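Local coordinates for Cap5O (Staphylococcus aureus, PDB 3OJO), which acts as an NAD-dependent UDP-N-acetyl-mannosamine dehydrogenase in the biosynthesis of the staphylococcal capsular polysaccharide, at residues Ser376-Leu381 and Lys401-Thr406; Leu390-Phe395 and Glu415-Tyr420. One frame throughout, in Å; residues are numbered along the deposited sequence.

Contact 1 lies within, and contact 2 at the border of, the five-stranded parallel sheet of the C-terminal part of the chain, both away from the NAD and pyridine-2,6-dicarboxylic acid pockets. Contact 1 pairs two neighbouring strands, 377-380 and 402-405; contact 2 ties the loop between them to the approach to strand 418-420, the outermost on that side within this chain. Their centres are about 10 Å apart, and their segments alternate along the sequence. Strand 402-405 joins them: I403 O and Y420 N are 2.7 Å apart, a probable hydrogen bond, and D405 OD2 lies 2.7 Å from Y419 OH, probably bonded as well. K401 packs against both F395 and V417.

Contact 1 of 2, residues Ser376-Leu381 and Lys401-Thr406; sequences SLVLIL and KVIFDT
The carbonyl oxygen of I380 is gripped twice by T406, whose hydroxyl OG1 donates to I380 O at 2.7 Å and whose amide N donates to the same oxygen at 3.0 Å. Both donors lie in the carbonyl plane, with the hydroxyl on a lone pair. OG1 can reach it because it stands between the backbone N and the carbonyl carbon of T406 (chi1 71°). Upstream the pairing is that of neighbouring parallel strands: V378 N reaches V402 O at 2.9 Å almost in a straight line, F404 N reaches V378 O, and I380 N meets F404 O at 3.0 Å, tilted from the carbonyl plane. This is one step in the parallel sheet of the UDP-binding domain, whose next strand beyond 377-380 is 317-321. On the face bearing L379 and F404, those two side chains run side by side in the same direction, L379 CD1 coming within 3.7 Å of ring atom F404 CD2, while T406 CG2 lies over a face of the ring toward its rim. Helix 286-312 covers this side, touching L379 and F404. On the other face I380 CD1 packs on I403 CG2 at 3.8 Å, and D405 OD1 sits 3.3 Å from I380 CB. The D405 carboxylate finds its hydrogen bonds outside the pair: OD1 accepts from K407 N, OD2 from the amides of V409 and V410, and OD2 is also hydrogen-bonded to Y419 OH.

Contact 2 of 2, residues Leu390-Phe395 and Glu415-Tyr420; sequences LSDSHF and EDVLYY
D392 and D416 reach toward each other with similar first torsions: each CG is anti to its own carbonyl carbon and beside the backbone N, at chi1 -48° in D392 and -44° in D416. The D392 torsion carries OD1 to the loop before strand 418-420, where two consecutive backbone amides grip it. E415 N donates to OD1 at 3.1 Å on the syn lone pair, the side of the other carboxylate oxygen, whereas D416 N comes in nearly along the C-O axis at 3.0 Å and makes a more bent bond. The two acids come close. D416 OD2 stands 3.0 Å from D392 OD1 with no hydrogen bond between them, and the carboxylate planes are 85° apart. The two amides would offset part of the negative charge on OD1, but the close pair may still raise the proton affinity of one of the two.

Residues 390-395 belong to the connection between strands 377-380 and 402-405 of the parallel sheet of the UDP-binding domain, and this contact joins that connection to the chain entering strand 418-420, the neighbour of 402-405 in the sheet. Residues 392-394 take helical backbone angles without forming a regular helix, and F395 N bonds to D392 O at 3.2 Å. Beneath the polar grip the contact becomes apolar. V417 CG2 lies 3.9 Å from D392 CA, the two side chains sliding past each other in opposite directions. It also comes within 4.1 Å of F395 CD2, approaching the ring obliquely, while H394 CB rests over the centre of one ring face. F395 and V417 both continue inward onto I403 of strand 402-405, and F395 also touches F321 of strand 317-321.

Contact 1 of 2, residues Ser376-Leu381 and Lys401-Thr406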
# COMPACT_ATOMS: atom_id res chain seq x y z
N SER B 376 -23.56 4.47 28.67
CA SER B 376 -23.64 5.72 27.90
C SER B 376 -23.16 5.53 26.45
O SER B 376 -23.64 6.23 25.56
CB SER B 376 -22.84 6.82 28.57
OG SER B 376 -23.33 7.07 29.88
N LEU B 377 -22.23 4.57 26.20
CA LEU B 377 -21.67 4.28 24.87
C LEU B 377 -21.35 2.79 24.63
O LEU B 377 -20.78 2.15 25.50
CB LEU B 377 -20.40 5.15 24.64
CG LEU B 377 -19.46 4.81 23.46
CD1 LEU B 377 -20.04 5.21 22.10
CD2 LEU B 377 -18.08 5.41 23.68
N VAL B 378 -21.74 2.26 23.45
CA VAL B 378 -21.38 0.91 22.98
C VAL B 378 -20.21 1.07 22.00
O VAL B 378 -20.32 1.76 20.97
CB VAL B 378 -22.55 0.07 22.42
CG1 VAL B 378 -22.08 -0.94 21.36
CG2 VAL B 378 -23.28 -0.65 23.55
N LEU B 379 -19.06 0.50 22.37
CA LEU B 379 -17.85 0.60 21.58
C LEU B 379 -17.60 -0.67 20.78
O LEU B 379 -17.28 -1.71 21.37
CB LEU B 379 -16.66 0.96 22.50
CG LEU B 379 -15.33 1.36 21.85
CD1 LEU B 379 -15.50 2.56 20.90
CD2 LEU B 379 -14.29 1.66 22.90
N ILE B 380 -17.73 -0.59 19.44
CA ILE B 380 -17.47 -1.76 18.59
C ILE B 380 -16.00 -1.82 18.08
O ILE B 380 -15.56 -1.01 17.27
CB ILE B 380 -18.53 -2.00 17.50
CG1 ILE B 380 -19.94 -1.76 18.06
CG2 ILE B 380 -18.37 -3.41 16.91
CD1 ILE B 380 -21.04 -2.10 17.16
N LEU B 381 -15.26 -2.82 18.60
CA LEU B 381 -13.84 -3.04 18.35
C LEU B 381 -13.49 -4.30 17.56
O LEU B 381 -12.35 -4.41 17.11
CB LEU B 381 -13.04 -2.99 19.67
CG LEU B 381 -13.24 -1.80 20.59
CD1 LEU B 381 -12.47 -2.01 21.84
CD2 LEU B 381 -12.84 -0.49 19.92
N LYS B 401 -28.45 5.66 24.04
CA LYS B 401 -28.30 4.76 22.90
C LYS B 401 -27.34 5.31 21.81
O LYS B 401 -27.78 5.80 20.76
CB LYS B 401 -29.67 4.35 22.32
CG LYS B 401 -30.51 3.48 23.26
CD LYS B 401 -31.83 3.07 22.60
CE LYS B 401 -32.87 2.66 23.61
NZ LYS B 401 -34.12 2.20 22.95
N VAL B 402 -26.02 5.26 22.10
CA VAL B 402 -24.98 5.70 21.16
C VAL B 402 -23.96 4.60 20.86
O VAL B 402 -23.52 3.90 21.78
CB VAL B 402 -24.34 7.11 21.42
CG1 VAL B 402 -25.39 8.15 21.81
CG2 VAL B 402 -23.22 7.05 22.44
N ILE B 403 -23.62 4.43 19.58
CA ILE B 403 -22.66 3.44 19.09
C ILE B 403 -21.51 4.11 18.33
O ILE B 403 -21.76 4.85 17.37
CB ILE B 403 -23.35 2.38 18.18
CG1 ILE B 403 -24.42 1.57 18.93
CG2 ILE B 403 -22.30 1.44 17.52
CD1 ILE B 403 -25.25 0.66 18.06
N PHE B 404 -20.24 3.84 18.74
CA PHE B 404 -19.04 4.24 18.01
C PHE B 404 -18.39 2.96 17.48
O PHE B 404 -17.79 2.18 18.24
CB PHE B 404 -18.06 5.11 18.83
CG PHE B 404 -16.80 5.49 18.06
CD1 PHE B 404 -16.85 5.77 16.70
CD2 PHE B 404 -15.58 5.57 18.70
CE1 PHE B 404 -15.70 6.10 15.99
CE2 PHE B 404 -14.42 5.92 17.99
CZ PHE B 404 -14.50 6.18 16.65
N ASP B 405 -18.57 2.72 16.18
CA ASP B 405 -18.10 1.52 15.51
C ASP B 405 -16.78 1.79 14.79
O ASP B 405 -16.75 2.47 13.77
CB ASP B 405 -19.19 0.97 14.59
CG ASP B 405 -18.94 -0.37 13.95
OD1 ASP B 405 -18.01 -1.07 14.39
OD2 ASP B 405 -19.68 -0.72 13.01
N THR B 406 -15.68 1.26 15.36
CA THR B 406 -14.32 1.41 14.83
C THR B 406 -14.05 0.43 13.68
O THR B 406 -13.01 0.56 13.03
CB THR B 406 -13.28 1.26 15.97
OG1 THR B 406 -13.21 -0.08 16.40
CG2 THR B 406 -13.54 2.18 17.13

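Contact 2 of 2, residues Leu390-Phe395 and Glu415-Tyr420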
# COMPACT_ATOMS: atom_id res chain seq x y z
N LEU B 390 -27.82 -6.01 14.17
CA LEU B 390 -28.22 -5.54 15.50
C LEU B 390 -29.28 -4.44 15.35
O LEU B 390 -29.06 -3.47 14.63
CB LEU B 390 -27.01 -4.98 16.31
CG LEU B 390 -25.84 -5.93 16.70
CD1 LEU B 390 -24.74 -5.16 17.39
CD2 LEU B 390 -26.30 -7.05 17.62
N SER B 391 -30.44 -4.61 16.03
CA SER B 391 -31.55 -3.65 16.01
C SER B 391 -31.55 -2.81 17.30
O SER B 391 -30.76 -3.09 18.19
CB SER B 391 -32.88 -4.39 15.86
OG SER B 391 -33.91 -3.49 15.48
N ASP B 392 -32.43 -1.79 17.39
CA ASP B 392 -32.57 -0.89 18.55
C ASP B 392 -32.99 -1.65 19.83
O ASP B 392 -32.72 -1.19 20.94
CB ASP B 392 -33.59 0.24 18.25
CG ASP B 392 -33.42 0.98 16.93
OD1 ASP B 392 -33.59 2.22 16.92
OD2 ASP B 392 -33.19 0.31 15.89
N SER B 393 -33.63 -2.84 19.64
CA SER B 393 -34.11 -3.75 20.67
C SER B 393 -32.99 -4.22 21.61
O SER B 393 -33.24 -4.39 22.81
CB SER B 393 -34.77 -4.97 20.02
OG SER B 393 -35.42 -4.66 18.80
N HIS B 394 -31.77 -4.44 21.06
CA HIS B 394 -30.57 -4.90 21.77
C HIS B 394 -30.00 -3.86 22.72
O HIS B 394 -29.38 -4.22 23.73
CB HIS B 394 -29.48 -5.29 20.77
CG HIS B 394 -29.89 -6.37 19.82
ND1 HIS B 394 -29.65 -7.70 20.09
CD2 HIS B 394 -30.49 -6.27 18.61
CE1 HIS B 394 -30.11 -8.37 19.05
NE2 HIS B 394 -30.63 -7.55 18.13
N PHE B 395 -30.18 -2.59 22.40
CA PHE B 395 -29.65 -1.45 23.14
C PHE B 395 -30.68 -0.74 24.06
O PHE B 395 -30.37 0.33 24.59
CB PHE B 395 -28.97 -0.47 22.15
CG PHE B 395 -28.10 -1.17 21.13
CD1 PHE B 395 -26.85 -1.67 21.48
CD2 PHE B 395 -28.55 -1.39 19.83
CE1 PHE B 395 -26.06 -2.35 20.55
CE2 PHE B 395 -27.76 -2.08 18.91
CZ PHE B 395 -26.53 -2.55 19.27
N GLU B 415 -33.10 4.18 14.57
CA GLU B 415 -33.88 5.41 14.74
C GLU B 415 -33.62 5.97 16.13
O GLU B 415 -33.13 7.10 16.24
CB GLU B 415 -35.38 5.19 14.47
CG GLU B 415 -36.06 6.43 13.90
CD GLU B 415 -36.45 7.50 14.91
OE1 GLU B 415 -37.52 7.35 15.55
OE2 GLU B 415 -35.70 8.50 15.03
N ASP B 416 -33.89 5.17 17.19
CA ASP B 416 -33.65 5.57 18.59
C ASP B 416 -32.15 5.68 18.87
O ASP B 416 -31.74 6.53 19.67
CB ASP B 416 -34.24 4.54 19.59
CG ASP B 416 -35.62 4.01 19.30
OD1 ASP B 416 -36.61 4.75 19.57
OD2 ASP B 416 -35.74 2.84 18.88
N VAL B 417 -31.34 4.82 18.21
CA VAL B 417 -29.89 4.69 18.41
C VAL B 417 -29.10 5.63 17.48
O VAL B 417 -29.35 5.66 16.27
CB VAL B 417 -29.41 3.21 18.27
CG1 VAL B 417 -27.98 3.04 18.75
CG2 VAL B 417 -30.33 2.23 19.02
N LEU B 418 -28.13 6.38 18.06
CA LEU B 418 -27.23 7.25 17.31
C LEU B 418 -25.98 6.44 16.91
O LEU B 418 -25.19 6.06 17.77
CB LEU B 418 -26.82 8.47 18.14
CG LEU B 418 -27.86 9.56 18.34
CD1 LEU B 418 -27.52 10.40 19.55
CD2 LEU B 418 -27.95 10.46 17.12
N TYR B 419 -25.85 6.14 15.60
CA TYR B 419 -24.74 5.34 15.08
C TYR B 419 -23.61 6.16 14.45
O TYR B 419 -23.83 6.92 13.50
CB TYR B 419 -25.23 4.26 14.10
CG TYR B 419 -24.10 3.46 13.48
CD1 TYR B 419 -23.60 3.79 12.22
CD2 TYR B 419 -23.54 2.37 14.14
CE1 TYR B 419 -22.54 3.09 11.66
CE2 TYR B 419 -22.48 1.65 13.58
CZ TYR B 419 -21.99 2.02 12.34
OH TYR B 419 -20.97 1.31 11.77
N TYR B 420 -22.38 5.92 14.92
CA TYR B 420 -21.19 6.58 14.41
C TYR B 420 -20.14 5.59 13.91
O TYR B 420 -20.02 4.47 14.40
CB TYR B 420 -20.60 7.56 15.43
CG TYR B 420 -21.56 8.64 15.87
CD1 TYR B 420 -22.44 8.43 16.93
CD2 TYR B 420 -21.54 9.91 15.29
CE1 TYR B 420 -23.32 9.43 17.36
CE2 TYR B 420 -22.39 10.92 15.72
CZ TYR B 420 -23.29 10.67 16.75
OH TYR B 420 -24.15 11.65 17.18